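Local structure of transcriptional regulator, GntR family (Ralstonia eutropha, 3IHU) at residues G67-D70 and G76-I79; S27-E30 and V35-Q38; L149-N154 and A192-E197. The protein probably binds DNA and regulates transcription, pairing a GntR-type winged helix-turn-helix domain with an all-helical FCD domain. All coordinates share one frame; numbering follows the deposited sequence.

Contact 1: G67-D70 and G76-I79; sequences GIVD and GAVI
V69 lies alongside I79, its partner in a non-hydrogen-bonded antiparallel pair, and reaches diagonally toward A77, so three apolar side chains gather on one face of two antiparallel strands. The V69 methyl CG1 meets CG1 of I79 at 4.3 Å, while CB of V69 is 4.2 Å from the single methyl, CB, of A77. With chi1 at -55°, V69 CG1 stands beside its own backbone N and opposite the carbonyl carbon, which turns it toward I79. D70 and V78 project from the other face. Their backbones make a hydrogen-bonded pair: D70 N donates to V78 O and V78 N returns the bond to D70 O, both at 2.9 Å. Two CA-H...O contacts accompany these bonds, from V69 CA to V78 O at 3.2 Å and from A77 CA to D70 O at 3.3 Å. Beneath the apolar face, L60, L63 and A64 of helix 53-65 receive V69 and A77, and I168 touches I79. Just before the first strand, G67 ends that helix with a Schellman motif. A short hairpin packed on the preceding helix in this way is the wing of a winged helix-turn-helix domain.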
loop_
_atom_site.group_PDB
_atom_site.type_symbol
_atom_site.label_atom_id
_atom_site.label_comp_id
_atom_site.label_asym_id
_atom_site.label_seq_id
_atom_site.Cartn_x
_atom_site.Cartn_y
_atom_site.Cartn_z
ATOM N N GLY A 67 -5.699 -3.564 -11.463
ATOM C CA GLY A 67 -4.538 -3.245 -12.300
ATOM C C GLY A 67 -3.217 -3.935 -11.965
ATOM O O GLY A 67 -2.177 -3.505 -12.445
ATOM N N ILE A 68 -3.272 -4.999 -11.151
ATOM C CA ILE A 68 -2.073 -5.701 -10.631
ATOM C C ILE A 68 -1.630 -6.811 -11.575
ATOM O O ILE A 68 -0.424 -6.979 -11.826
ATOM C CB ILE A 68 -2.359 -6.325 -9.272
ATOM C CG1 ILE A 68 -2.882 -5.291 -8.259
ATOM C CG2 ILE A 68 -1.128 -7.031 -8.728
ATOM C CD1 ILE A 68 -2.057 -4.063 -8.105
ATOM N N VAL A 69 -2.583 -7.552 -12.148
ATOM C CA VAL A 69 -2.234 -8.586 -13.106
ATOM C C VAL A 69 -2.974 -8.443 -14.431
ATOM O O VAL A 69 -4.044 -7.859 -14.505
ATOM C CB VAL A 69 -2.564 -9.973 -12.550
ATOM C CG1 VAL A 69 -1.874 -10.188 -11.177
ATOM C CG2 VAL A 69 -4.106 -10.175 -12.439
ATOM N N ASP A 70 -2.402 -9.010 -15.470
ATOM C CA ASP A 70 -3.149 -9.274 -16.690
ATOM C C ASP A 70 -3.429 -10.777 -16.749
ATOM O O ASP A 70 -2.498 -11.581 -16.767
ATOM C CB ASP A 70 -2.359 -8.893 -17.942
ATOM C CG ASP A 70 -2.135 -7.419 -18.055
ATOM O OD1 ASP A 70 -2.938 -6.633 -17.484
ATOM O OD2 ASP A 70 -1.136 -7.062 -18.719
ATOM N N GLY A 76 -4.233 -18.581 -16.192
ATOM C CA GLY A 76 -3.004 -17.982 -15.642
ATOM C C GLY A 76 -3.054 -16.466 -15.613
ATOM O O GLY A 76 -4.105 -15.869 -15.866
ATOM N N ALA A 77 -1.933 -15.843 -15.220
ATOM C CA ALA A 77 -1.876 -14.385 -15.105
ATOM C C ALA A 77 -0.425 -13.931 -15.102
ATOM O O ALA A 77 0.475 -14.740 -14.869
ATOM C CB ALA A 77 -2.586 -13.921 -13.843
ATOM N N VAL A 78 -0.191 -12.651 -15.375
ATOM C CA VAL A 78 1.161 -12.103 -15.327
ATOM C C VAL A 78 1.057 -10.866 -14.465
ATOM O O VAL A 78 0.144 -10.089 -14.601
ATOM C CB VAL A 78 1.778 -11.860 -16.781
ATOM C CG1 VAL A 78 3.142 -11.200 -16.716
ATOM C CG2 VAL A 78 1.954 -13.173 -17.469
ATOM N N ILE A 79 1.943 -10.715 -13.496
ATOM C CA ILE A 79 1.945 -9.510 -12.727
ATOM C C ILE A 79 2.412 -8.363 -13.673
ATOM O O ILE A 79 3.368 -8.510 -14.431
ATOM C CB ILE A 79 2.832 -9.636 -11.431
ATOM C CG1 ILE A 79 2.329 -10.806 -10.577
ATOM C CG2 ILE A 79 2.845 -8.327 -10.642
ATOM C CD1 ILE A 79 3.051 -10.957 -9.205
#

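Contact 2: S27-E30 and V35-Q38; sequences SGLE and VPGQ
The flat peptide joining V35 to P36 offers one face to L29, whose CD2 methyl stands over it, 3.7 Å from both V35 C and P36 N. CB of V35 leaves on the opposite side of this plane, away from the helix. The same methyl also reaches the rim of the proline ring, 3.7 Å from P36 CD. This peptide belongs to a type II beta turn, V35 to Q38, that follows helix 17-31 of the winged helix-turn-helix domain and leads into strand 39-40. L29 has chi1 of -92°, well off a staggered value, and its side chain runs out from the helix to bring CD2 up to the turn. I68, I79, I168 and A171 also touch L29, and A171 meets P36 too, so helix 167-172 closes over the same apolar patch. E30, on another side of the helix, is held by salt bridges to R141 and R142, which tie this helix to helix 134-152. G37 takes a positive phi of 91° at the third position of the turn. Q38 closes the turn twice: its backbone N donates to V35 O at 3.0 Å, and its side chain, extended through chi1 and chi2, reaches across so that OE1 accepts the N-H of V35 at 2.9 Å, with V35 N in the plane of the Q38 carboxamide and an N-H...O angle of 158°.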
loop_
_atom_site.group_PDB
_atom_site.type_symbol
_atom_site.label_atom_id
_atom_site.label_comp_id
_atom_site.label_asym_id
_atom_site.label_seq_id
_atom_site.Cartn_x
_atom_site.Cartn_y
_atom_site.Cartn_z
ATOM N N SER A 27 0.552 -8.110 -0.762
ATOM C CA SER A 27 1.590 -8.036 0.262
ATOM C C SER A 27 2.937 -8.634 -0.185
ATOM O O SER A 27 3.990 -8.044 0.087
ATOM C CB SER A 27 1.149 -8.672 1.564
ATOM O OG SER A 27 0.777 -10.005 1.334
ATOM N N GLY A 28 2.899 -9.780 -0.871
ATOM C CA GLY A 28 4.101 -10.388 -1.440
ATOM C C GLY A 28 4.856 -9.482 -2.404
ATOM O O GLY A 28 6.079 -9.483 -2.423
ATOM N N LEU A 29 4.150 -8.670 -3.180
ATOM C CA LEU A 29 4.818 -7.735 -4.095
ATOM C C LEU A 29 5.621 -6.723 -3.281
ATOM O O LEU A 29 6.764 -6.455 -3.577
ATOM C CB LEU A 29 3.812 -7.012 -5.016
ATOM C CG LEU A 29 3.555 -7.702 -6.355
ATOM C CD1 LEU A 29 2.188 -7.218 -6.957
ATOM C CD2 LEU A 29 4.743 -7.494 -7.298
ATOM N N GLU A 30 5.022 -6.233 -2.214
ATOM C CA GLU A 30 5.693 -5.314 -1.303
ATOM C C GLU A 30 6.814 -5.985 -0.546
ATOM O O GLU A 30 7.857 -5.392 -0.317
ATOM C CB GLU A 30 4.685 -4.744 -0.287
ATOM C CG GLU A 30 5.326 -3.692 0.632
ATOM C CD GLU A 30 4.327 -2.905 1.461
ATOM O OE1 GLU A 30 3.128 -3.261 1.479
ATOM O OE2 GLU A 30 4.779 -1.945 2.122
ATOM N N VAL A 35 7.036 -10.744 -7.853
ATOM C CA VAL A 35 7.653 -9.624 -8.558
ATOM C C VAL A 35 6.904 -9.187 -9.842
ATOM O O VAL A 35 6.227 -9.980 -10.499
ATOM C CB VAL A 35 9.092 -9.945 -8.935
ATOM C CG1 VAL A 35 9.911 -10.114 -7.639
ATOM C CG2 VAL A 35 9.179 -11.197 -9.857
ATOM N N PRO A 36 7.045 -7.909 -10.215
ATOM C CA PRO A 36 6.523 -7.448 -11.496
ATOM C C PRO A 36 7.031 -8.329 -12.630
ATOM O O PRO A 36 8.215 -8.717 -12.627
ATOM C CB PRO A 36 7.103 -6.025 -11.606
ATOM C CG PRO A 36 7.262 -5.600 -10.169
ATOM C CD PRO A 36 7.730 -6.849 -9.470
ATOM N N GLY A 37 6.147 -8.720 -13.550
ATOM C CA GLY A 37 6.539 -9.577 -14.694
ATOM C C GLY A 37 6.398 -11.043 -14.391
ATOM O O GLY A 37 6.594 -11.907 -15.235
ATOM N N GLN A 38 6.063 -11.373 -13.157
ATOM C CA GLN A 38 6.010 -12.784 -12.826
ATOM C C GLN A 38 4.768 -13.471 -13.435
ATOM O O GLN A 38 3.652 -12.899 -13.434
ATOM C CB GLN A 38 5.978 -12.949 -11.328
ATOM C CG GLN A 38 6.146 -14.334 -10.915
ATOM C CD GLN A 38 6.277 -14.453 -9.392
ATOM O OE1 GLN A 38 6.324 -13.445 -8.686
ATOM N NE2 GLN A 38 6.277 -15.674 -8.892
#

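Contact 3: L149-N154 and A192-E197; sequences LEMGDN and AVLAGE
Two helix ends stand side by side here, the last turns of helices 134-152 and 179-195, which run roughly the same way with their C-terminal ends adjacent and the CA atoms of M151 and V193 9.7 Å apart. Both chains then break in the same way: D153 and G196 leave helical geometry with positive phi, and the next residues, N154 and E197, are N-caps of the helices that follow. On the first side the final turn is closed by D153 N to L149 O at 3.1 Å, on the second by G196 N to V193 O at 2.9 Å. No hydrogen bond links the two ends; side chains alone join them. M151, present as selenomethionine, runs out extended as far as its selenium and then bends (chi3 86°), bringing its terminal methyl to the other helix. That methyl, CE, meets CG1 of V193 at 4.0 Å and CD2 of L194 at 4.3 Å, so it touches two consecutive residues of the neighbouring turn. V193 presents CG1 because this branch is anti to the backbone N, with chi1 168°. A105 of helix 84-105 touches both M151 and V193, while Q114 lies against M151 and V115 and L118 of helix 112-130 against L194. Outside the apolar seam, R158 of the next helix makes salt bridges to E150 and D153, spanning the break. Such lateral packing of helix ends through apolar side chains belongs to the all-helical bundle of the FCD domain.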
loop_
_atom_site.group_PDB
_atom_site.type_symbol
_atom_site.label_atom_id
_atom_site.label_comp_id
_atom_site.label_asym_id
_atom_site.label_seq_id
_atom_site.Cartn_x
_atom_site.Cartn_y
_atom_site.Cartn_z
ATOM N N LEU A 149 -7.177 4.654 8.114
ATOM C CA LEU A 149 -8.461 4.374 7.446
ATOM C C LEU A 149 -9.589 4.298 8.455
ATOM O O LEU A 149 -10.625 4.920 8.268
ATOM C CB LEU A 149 -8.369 3.082 6.654
ATOM C CG LEU A 149 -9.590 2.702 5.819
ATOM C CD1 LEU A 149 -9.915 3.717 4.670
ATOM C CD2 LEU A 149 -9.299 1.340 5.262
ATOM N N GLU A 150 -9.359 3.581 9.539
ATOM C CA GLU A 150 -10.367 3.386 10.568
ATOM C C GLU A 150 -10.718 4.692 11.219
ATOM O O GLU A 150 -11.882 4.920 11.555
ATOM C CB GLU A 150 -9.917 2.377 11.634
ATOM C CG GLU A 150 -9.736 0.945 11.132
ATOM C CD GLU A 150 -10.952 0.432 10.327
ATOM O OE1 GLU A 150 -12.110 0.603 10.799
ATOM O OE2 GLU A 150 -10.746 -0.115 9.205
HETATM N N MSE A 151 -9.727 5.559 11.354
HETATM C CA MSE A 151 -9.915 6.887 11.913
HETATM C C MSE A 151 -10.835 7.754 11.075
HETATM O O MSE A 151 -11.669 8.468 11.615
HETATM C CB MSE A 151 -8.536 7.572 12.107
HETATM C CG MSE A 151 -7.816 7.125 13.333
HETATM SE SE MSE A 151 -5.989 7.729 13.474
HETATM C CE MSE A 151 -6.580 9.424 14.303
ATOM N N GLY A 152 -10.730 7.698 9.734
ATOM C CA GLY A 152 -11.554 8.559 8.910
ATOM C C GLY A 152 -12.937 7.993 8.658
ATOM O O GLY A 152 -13.875 8.742 8.399
ATOM N N ASP A 153 -13.071 6.681 8.791
ATOM C CA ASP A 153 -14.288 5.965 8.494
ATOM C C ASP A 153 -14.981 6.408 7.158
ATOM O O ASP A 153 -16.183 6.496 7.102
ATOM C CB ASP A 153 -15.259 6.085 9.648
ATOM C CG ASP A 153 -16.263 4.968 9.660
ATOM O OD1 ASP A 153 -15.972 3.899 9.092
ATOM O OD2 ASP A 153 -17.329 5.137 10.235
ATOM N N ASN A 154 -14.195 6.744 6.140
ATOM C CA ASN A 154 -14.730 7.127 4.823
ATOM C C ASN A 154 -14.953 5.838 4.032
ATOM O O ASN A 154 -13.999 5.209 3.576
ATOM C CB ASN A 154 -13.796 8.125 4.137
ATOM C CG ASN A 154 -14.321 8.625 2.829
ATOM O OD1 ASN A 154 -14.881 7.850 2.090
ATOM N ND2 ASN A 154 -14.135 9.930 2.521
ATOM N N ALA A 192 0.621 15.432 11.723
ATOM C CA ALA A 192 -0.387 16.343 11.172
ATOM C C ALA A 192 -1.814 15.821 11.471
ATOM O O ALA A 192 -2.737 16.569 11.876
ATOM C CB ALA A 192 -0.160 16.550 9.655
ATOM N N VAL A 193 -1.986 14.514 11.346
ATOM C CA VAL A 193 -3.278 13.920 11.610
ATOM C C VAL A 193 -3.682 14.143 13.049
ATOM O O VAL A 193 -4.805 14.605 13.322
ATOM C CB VAL A 193 -3.296 12.440 11.244
ATOM C CG1 VAL A 193 -4.543 11.795 11.795
ATOM C CG2 VAL A 193 -3.219 12.310 9.667
ATOM N N LEU A 194 -2.755 13.819 13.959
ATOM C CA LEU A 194 -3.037 13.911 15.384
ATOM C C LEU A 194 -3.319 15.317 15.848
ATOM O O LEU A 194 -3.968 15.467 16.824
ATOM C CB LEU A 194 -1.899 13.295 16.201
ATOM C CG LEU A 194 -1.832 11.806 15.958
ATOM C CD1 LEU A 194 -0.697 11.176 16.761
ATOM C CD2 LEU A 194 -3.194 11.223 16.297
ATOM N N ALA A 195 -2.822 16.321 15.140
ATOM C CA ALA A 195 -3.098 17.724 15.433
ATOM C C ALA A 195 -4.508 18.176 14.956
ATOM O O ALA A 195 -4.961 19.253 15.299
ATOM C CB ALA A 195 -2.025 18.618 14.749
ATOM N N GLY A 196 -5.161 17.356 14.129
ATOM C CA GLY A 196 -6.590 17.449 13.920
ATOM C C GLY A 196 -7.002 18.426 12.859
ATOM O O GLY A 196 -8.198 18.537 12.599
ATOM N N GLU A 197 -6.048 19.158 12.277
ATOM C CA GLU A 197 -6.398 20.159 11.293
ATOM C C GLU A 197 -6.385 19.537 9.862
ATOM O O GLU A 197 -5.342 19.075 9.381
ATOM C CB GLU A 197 -5.464 21.360 11.377
ATOM C CG GLU A 197 -6.082 22.647 10.642
ATOM C CD GLU A 197 -5.991 22.621 9.107
ATOM O OE1 GLU A 197 -4.848 22.660 8.602
ATOM O OE2 GLU A 197 -7.074 22.599 8.419
#

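Contacts 1 and 2 both lie in the winged helix-turn-helix domain, with centres 10 Å apart, and they touch: I79 N and Q38 O are 2.8 Å apart and I79 O and G37 N 2.9 Å, probable hydrogen bonds that add the 35-38 turn to the edge of strand 77-79. Contact 3 sits on the opposite side of the chain's centre in the FCD domain, 33 Å from contact 1 and 30 Å from contact 2, centre to centre. Contacts 1 and 3 are largely buried, whereas contact 2 is partly open. Backbone hydrogen bonding pairs the strands of contact 1; contact 2 sets a methyl against a peptide face and proline ring, contact 3 joins apolar side chains.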